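PDB 6QQ4: general odorant-binding protein 28a from Drosophila melanogaster, which probably binds small odorant molecules and takes part in the detection of the floral odour beta-ionone. Local coordinates for residues 26-29 with 30-34; 103-106 with 107-111; 75-78 with 79-82. All coordinates share one frame; numbering follows the deposited sequence.

Overall arrangement
The three contacts sample a helix at its end, its middle and its start within an all-helical odorant-binding fold. Contact 1 finishes helix 24-31, contact 2 lies inside helix 100-117, and contact 3 begins helix 78-91. Contact 2 is the buried one, about 7 Å from the centre of the chain measured centre to centre; contacts 1 and 3 lie farther out and are partly exposed. Their chemistry follows: a Schellman motif for the ending, alanines and an aromatic ring for the interior, an aspartate cap for the beginning. Helix 39-52 packs against contacts 1 and 2, whereas the disulfide Cys91-Cys110 ties the helix of contact 3 to that of contact 2.

Contact 1: 26-29 with 30-34; sequences DLQE and MVKKQ
Glu29 meets Gln34 where helix 24-31 runs out, and together they show how a Schellman motif ends a helix. Gln34 N donates to Glu29 O over 2.9 Å, nearly straight at 169°, while within this i to i+5 bond Lys33 N reaches Met30 O at 2.9 Å. The positive phi of Lys33, 55°, turns the chain back for both. The two side chains themselves cross at about a right angle, with Gln34 OE1 lying 3.8 Å from Glu29 CG; Glu29 OE2 is hydrogen-bonded to Ser37 OG.

Gln28 and Lys32 behave differently: they run side by side and point the same way, Gln28 CG being 3.7 Å from Lys32 CE. Because Lys32 CG stands beside its own backbone N (chi1 -61°), the extended chain starts over the carbonyl of Gln28, with Lys32 CG 3.2 Å from Gln28 O. That oxygen also accepts from Lys32 N, and methyl CG2 of Val31 presses on it at 3.1 Å.

Met30 rests its CB 3.4 Å from Leu27 O, and its N bonds only weakly to Asp26 O. The thioether end leads out of the turn to Leu44 and Arg45 of helix 39-52, whose Arg45 also donates to Gln34 O. Against helix 2-20, Leu27 packs on Ala13 and Met17, and Val31 on Met10.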
loop_
_atom_site.group_PDB
_atom_site.type_symbol
_atom_site.label_atom_id
_atom_site.label_comp_id
_atom_site.label_asym_id
_atom_site.label_seq_id
_atom_site.Cartn_x
_atom_site.Cartn_y
_atom_site.Cartn_z
ATOM N N ASP A 26 2.434 -14.682 2.438
ATOM C CA ASP A 26 2.065 -13.297 2.703
ATOM C C ASP A 26 2.586 -12.364 1.627
ATOM O O ASP A 26 1.902 -11.422 1.216
ATOM C CB ASP A 26 2.594 -12.847 4.056
ATOM C CG ASP A 26 1.937 -13.555 5.198
ATOM O OD1 ASP A 26 0.722 -13.843 5.110
ATOM O OD2 ASP A 26 2.636 -13.814 6.197
ATOM N N LEU A 27 3.820 -12.605 1.208
ATOM C CA LEU A 27 4.429 -11.856 0.119
ATOM C C LEU A 27 3.647 -12.040 -1.190
ATOM O O LEU A 27 3.450 -11.090 -1.941
ATOM C CB LEU A 27 5.878 -12.298 -0.070
ATOM C CG LEU A 27 6.845 -11.281 -0.656
ATOM C CD1 LEU A 27 6.975 -10.128 0.308
ATOM C CD2 LEU A 27 8.200 -11.928 -0.916
ATOM N N GLN A 28 3.200 -13.263 -1.458
ATOM C CA GLN A 28 2.475 -13.541 -2.704
ATOM C C GLN A 28 1.126 -12.825 -2.741
ATOM O O GLN A 28 0.748 -12.251 -3.768
ATOM C CB GLN A 28 2.287 -15.050 -2.899
ATOM C CG GLN A 28 2.771 -15.550 -4.266
ATOM C CD GLN A 28 2.933 -17.063 -4.321
ATOM O OE1 GLN A 28 3.332 -17.695 -3.341
ATOM N NE2 GLN A 28 2.625 -17.650 -5.474
ATOM N N GLU A 29 0.412 -12.824 -1.620
ATOM C CA GLU A 29 -0.830 -12.057 -1.542
ATOM C C GLU A 29 -0.613 -10.588 -1.895
ATOM O O GLU A 29 -1.457 -9.971 -2.547
ATOM C CB GLU A 29 -1.456 -12.174 -0.151
ATOM C CG GLU A 29 -1.872 -13.573 0.177
ATOM C CD GLU A 29 -2.688 -13.674 1.453
ATOM O OE1 GLU A 29 -2.570 -12.797 2.335
ATOM O OE2 GLU A 29 -3.465 -14.637 1.557
ATOM N N MET A 30 0.511 -10.024 -1.471
ATOM C CA MET A 30 0.814 -8.630 -1.785
ATOM C C MET A 30 1.029 -8.385 -3.277
ATOM O O MET A 30 0.445 -7.452 -3.832
ATOM C CB MET A 30 2.056 -8.159 -1.039
ATOM C CG MET A 30 1.836 -7.586 0.331
ATOM S SD MET A 30 3.331 -6.717 0.897
ATOM C CE MET A 30 3.354 -5.271 -0.154
ATOM N N VAL A 31 1.878 -9.197 -3.922
ATOM C CA VAL A 31 2.196 -8.977 -5.337
ATOM C C VAL A 31 0.943 -9.076 -6.173
ATOM O O VAL A 31 0.801 -8.390 -7.183
ATOM C CB VAL A 31 3.240 -9.994 -5.923
ATOM C CG1 VAL A 31 4.493 -9.970 -5.163
ATOM C CG2 VAL A 31 2.711 -11.409 -5.958
ATOM N N LYS A 32 0.027 -9.927 -5.727
ATOM C CA LYS A 32 -1.185 -10.226 -6.467
ATOM C C LYS A 32 -2.279 -9.244 -6.090
ATOM O O LYS A 32 -3.399 -9.339 -6.588
ATOM C CB LYS A 32 -1.631 -11.666 -6.201
ATOM C CG LYS A 32 -0.609 -12.715 -6.627
ATOM C CD LYS A 32 -1.036 -14.108 -6.192
ATOM C CE LYS A 32 -0.056 -15.176 -6.669
ATOM N NZ LYS A 32 -0.394 -16.535 -6.142
ATOM N N LYS A 33 -1.939 -8.304 -5.216
ATOM C CA LYS A 33 -2.864 -7.265 -4.788
ATOM C C LYS A 33 -4.160 -7.852 -4.245
ATOM O O LYS A 33 -5.249 -7.477 -4.656
ATOM C CB LYS A 33 -3.147 -6.299 -5.942
ATOM C CG LYS A 33 -1.931 -5.427 -6.295
ATOM C CD LYS A 33 -1.726 -5.348 -7.795
ATOM C CE LYS A 33 -0.359 -4.786 -8.145
ATOM N NZ LYS A 33 -0.109 -4.855 -9.612
ATOM N N GLN A 34 -4.013 -8.786 -3.316
ATOM C CA GLN A 34 -5.131 -9.404 -2.631
ATOM C C GLN A 34 -5.223 -8.852 -1.206
ATOM O O GLN A 34 -4.268 -8.247 -0.718
ATOM C CB GLN A 34 -4.954 -10.930 -2.626
ATOM C CG GLN A 34 -4.911 -11.519 -4.017
ATOM C CD GLN A 34 -4.528 -12.981 -4.022
ATOM O OE1 GLN A 34 -3.850 -13.472 -3.109
ATOM N NE2 GLN A 34 -4.981 -13.696 -5.043
#

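Contact 2: 103-106 with 107-111; sequences AAEA and YGTCF
Tyr107 and Thr109 both carry a chi1 that folds the side chain back along the helix onto Ala103 and Glu105. In Tyr107 (chi1 -73°) CG stands beside the backbone N, which brings the ring obliquely against the carbonyl of Ala103, with Tyr107 CD2 only 3.1 Å from Ala103 O. That oxygen is gripped as well by Tyr107 N at 3.0 Å, in a bond of 168°. In Thr109 (chi1 -61°) the hydroxyl takes the equivalent place: OG1 lies 2.9 Å from Glu105 O, although its proton has another acceptor within reach. Glu105 O also receives Thr109 N at 2.8 Å.

A water donates to Glu105 OE2 over 2.8 Å; its approach to Thr109 OG1 is doubtfully short. Since Ala36 N also bonds to OE2, the carboxylate oxygen has two donors, an arrangement that would stabilise its negative charge.

The backbone is one continuous alpha-helical i to i+4 run. Between the Tyr107 and Thr109 bonds, Gly108 N bonds Ala104 O at 2.9 Å, and next Cys110 N reaches Ala106 O at 3.2 Å. A pentaethylene glycol near Gly108, probably from the crystallisation liquor, may mark a pocket.

Ala104 packs on Ala46 and Met49 of helix 39-52. Tyr107 reaches the loop residues Ile94 and Val96 and bonds through OH to Leu61 N. Phe111 and the Cys110-Cys91 disulfide secure helix 100-117 to helix 78-91.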
loop_
_atom_site.group_PDB
_atom_site.type_symbol
_atom_site.label_atom_id
_atom_site.label_comp_id
_atom_site.label_asym_id
_atom_site.label_seq_id
_atom_site.Cartn_x
_atom_site.Cartn_y
_atom_site.Cartn_z
ATOM N N ALA A 103 -4.744 -0.843 10.398
ATOM C CA ALA A 103 -4.984 0.418 9.689
ATOM C C ALA A 103 -4.411 0.370 8.273
ATOM O O ALA A 103 -5.042 0.873 7.333
ATOM C CB ALA A 103 -4.403 1.575 10.446
ATOM N N ALA A 104 -3.228 -0.228 8.123
ATOM C CA ALA A 104 -2.601 -0.378 6.805
ATOM C C ALA A 104 -3.491 -1.185 5.872
ATOM O O ALA A 104 -3.646 -0.845 4.698
ATOM C CB ALA A 104 -1.251 -1.023 6.916
ATOM N N GLU A 105 -4.117 -2.227 6.400
ATOM C CA GLU A 105 -4.974 -3.068 5.577
ATOM C C GLU A 105 -6.317 -2.415 5.234
ATOM O O GLU A 105 -6.880 -2.658 4.164
ATOM C CB GLU A 105 -5.211 -4.410 6.272
ATOM C CG GLU A 105 -5.956 -5.415 5.445
ATOM C CD GLU A 105 -5.251 -5.747 4.131
ATOM O OE1 GLU A 105 -4.078 -5.374 3.965
ATOM O OE2 GLU A 105 -5.865 -6.414 3.269
ATOM N N ALA A 106 -6.844 -1.601 6.139
ATOM C CA ALA A 106 -8.070 -0.883 5.834
ATOM C C ALA A 106 -7.790 0.150 4.732
ATOM O O ALA A 106 -8.599 0.335 3.841
ATOM C CB ALA A 106 -8.635 -0.225 7.066
ATOM N N TYR A 107 -6.630 0.798 4.775
ATOM C CA TYR A 107 -6.215 1.641 3.652
ATOM C C TYR A 107 -6.027 0.838 2.364
ATOM O O TYR A 107 -6.422 1.286 1.295
ATOM C CB TYR A 107 -4.917 2.396 3.991
ATOM C CG TYR A 107 -5.120 3.512 4.977
ATOM C CD1 TYR A 107 -6.145 4.438 4.805
ATOM C CD2 TYR A 107 -4.308 3.631 6.099
ATOM C CE1 TYR A 107 -6.348 5.449 5.715
ATOM C CE2 TYR A 107 -4.504 4.634 7.018
ATOM C CZ TYR A 107 -5.521 5.542 6.824
ATOM O OH TYR A 107 -5.709 6.557 7.738
ATOM N N GLY A 108 -5.420 -0.346 2.468
ATOM C CA GLY A 108 -5.177 -1.203 1.312
ATOM C C GLY A 108 -6.460 -1.675 0.648
ATOM O O GLY A 108 -6.562 -1.744 -0.572
ATOM N N THR A 109 -7.449 -2.002 1.471
ATOM C CA THR A 109 -8.787 -2.292 0.992
ATOM C C THR A 109 -9.320 -1.128 0.164
ATOM O O THR A 109 -9.869 -1.311 -0.927
ATOM C CB THR A 109 -9.737 -2.564 2.163
ATOM O OG1 THR A 109 -9.261 -3.705 2.893
ATOM C CG2 THR A 109 -11.132 -2.842 1.645
ATOM N N CYS A 110 -9.135 0.080 0.672
ATOM C CA CYS A 110 -9.622 1.260 -0.033
ATOM C C CYS A 110 -8.876 1.448 -1.367
ATOM O O CYS A 110 -9.484 1.701 -2.428
ATOM C CB CYS A 110 -9.456 2.505 0.839
ATOM S SG CYS A 110 -10.237 3.976 0.146
ATOM N N PHE A 111 -7.559 1.305 -1.300
ATOM C CA PHE A 111 -6.721 1.382 -2.487
ATOM C C PHE A 111 -7.184 0.420 -3.579
ATOM O O PHE A 111 -7.374 0.825 -4.722
ATOM C CB PHE A 111 -5.260 1.098 -2.137
ATOM C CG PHE A 111 -4.597 2.200 -1.338
ATOM C CD1 PHE A 111 -5.259 3.382 -1.082
ATOM C CD2 PHE A 111 -3.306 2.045 -0.859
ATOM C CE1 PHE A 111 -4.642 4.399 -0.348
ATOM C CE2 PHE A 111 -2.686 3.047 -0.131
ATOM C CZ PHE A 111 -3.347 4.222 0.125
HETATM O O HOH W 1 -8.572 -6.049 2.542
#

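Contact 3: 75-78 with 79-82; sequences GNDP and AKLK
Asp77 is the N-cap of helix 78-91, and its side chain accepts the N-H of Lys80, a worked example of how an acidic residue supplies an acceptor to the first turn. The capping bond runs from Lys80 N to Asp77 OD2, 2.8 Å long and 166° at the hydrogen. It depends on chi1 of 169°: with CG turned opposite the backbone N, the carboxylate swings forward beside the helix start, and OD2 is met nearly along its C-O axis. A negative charge at the N-terminal end would probably interact favourably with the helix dipole.

Two main-chain bonds then begin the i to i+4 bonding of the helix. Leu81 N donates to Asp77 O at 2.8 Å, so the capping residue accepts through both its carbonyl and its side chain, and Lys82 N donates to Pro78 O at 2.9 Å. Proline suits the first turn, where its missing N-H costs no helical bond.

The charged ends of Asp77 and Lys80 do not meet. Lys80 leaves extended, its CB 3.3 Å from Asp77 OD2, but its NZ ends 5.5 Å from that oxygen and makes a weak, long pair with Glu2. Lys82 instead bends through its last two torsions to a salt bridge with Glu86.

Nonpolar packing joins Leu81, the buried side chain of the helix's first turn, to His67, Ala70 and Thr74 of helix 66-74. That helix ends as Gly75 adopts a positive phi (84°); thus the leucine joins the two helices across their connecting turn. Within the contact its aliphatic carbons meet backbone oxygens: CD1 and CD2 of Leu81 both lie 3.5 Å from Gly75 O, CD2 of Leu81 also reaches Asn76 O at 3.4 Å, and Leu81 CB sits tightly, 2.9 Å from Asp77 O.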
loop_
_atom_site.group_PDB
_atom_site.type_symbol
_atom_site.label_atom_id
_atom_site.label_comp_id
_atom_site.label_asym_id
_atom_site.label_seq_id
_atom_site.Cartn_x
_atom_site.Cartn_y
_atom_site.Cartn_z
ATOM N N GLY A 75 3.940 3.848 -10.964
ATOM C CA GLY A 75 4.992 4.254 -11.875
ATOM C C GLY A 75 4.777 5.683 -12.340
ATOM O O GLY A 75 3.881 6.370 -11.848
ATOM N N ASN A 76 5.588 6.124 -13.295
ATOM C CA ASN A 76 5.608 7.523 -13.712
ATOM C C ASN A 76 4.494 7.952 -14.675
ATOM O O ASN A 76 4.295 9.152 -14.876
ATOM C CB ASN A 76 6.966 7.851 -14.347
ATOM C CG ASN A 76 7.998 8.307 -13.327
ATOM O OD1 ASN A 76 8.238 9.503 -13.169
ATOM N ND2 ASN A 76 8.608 7.357 -12.625
ATOM N N ASP A 77 3.772 6.997 -15.261
ATOM C CA ASP A 77 2.740 7.324 -16.260
ATOM C C ASP A 77 1.692 8.335 -15.776
ATOM O O ASP A 77 1.086 8.132 -14.725
ATOM C CB ASP A 77 2.006 6.067 -16.714
ATOM C CG ASP A 77 0.769 6.395 -17.540
ATOM O OD1 ASP A 77 0.894 6.523 -18.775
ATOM O OD2 ASP A 77 -0.322 6.546 -16.949
ATOM N N PRO A 78 1.443 9.397 -16.572
ATOM C CA PRO A 78 0.584 10.523 -16.178
ATOM C C PRO A 78 -0.869 10.141 -15.849
ATOM O O PRO A 78 -1.338 10.489 -14.778
ATOM C CB PRO A 78 0.625 11.448 -17.411
ATOM C CG PRO A 78 1.842 11.072 -18.134
ATOM C CD PRO A 78 1.974 9.579 -17.931
ATOM N N ALA A 79 -1.558 9.450 -16.752
ATOM C CA ALA A 79 -2.967 9.111 -16.545
ATOM C C ALA A 79 -3.167 8.235 -15.303
ATOM O O ALA A 79 -4.029 8.532 -14.459
ATOM C CB ALA A 79 -3.536 8.418 -17.786
ATOM N N LYS A 80 -2.362 7.175 -15.190
ATOM C CA LYS A 80 -2.367 6.304 -14.018
ATOM C C LYS A 80 -2.061 7.078 -12.759
ATOM O O LYS A 80 -2.793 7.000 -11.764
ATOM C CB LYS A 80 -1.335 5.185 -14.150
ATOM C CG LYS A 80 -1.717 4.024 -15.036
ATOM C CD LYS A 80 -0.542 3.058 -15.123
ATOM C CE LYS A 80 -0.847 1.878 -16.029
ATOM N NZ LYS A 80 0.391 1.115 -16.362
ATOM N N LEU A 81 -0.952 7.805 -12.814
ATOM C CA LEU A 81 -0.432 8.525 -11.667
ATOM C C LEU A 81 -1.475 9.465 -11.126
ATOM O O LEU A 81 -1.643 9.576 -9.919
ATOM C CB LEU A 81 0.825 9.300 -12.049
ATOM C CG LEU A 81 1.878 9.624 -11.000
ATOM C CD1 LEU A 81 1.941 8.544 -9.953
ATOM C CD2 LEU A 81 3.219 9.755 -11.706
ATOM N N LYS A 82 -2.189 10.131 -12.029
ATOM C CA LYS A 82 -3.217 11.070 -11.621
ATOM C C LYS A 82 -4.282 10.353 -10.802
ATOM O O LYS A 82 -4.726 10.864 -9.786
ATOM C CB LYS A 82 -3.852 11.756 -12.835
ATOM C CG LYS A 82 -5.005 12.700 -12.487
ATOM C CD LYS A 82 -5.716 13.225 -13.737
ATOM C CE LYS A 82 -6.272 12.087 -14.603
ATOM N NZ LYS A 82 -7.198 11.151 -13.872
#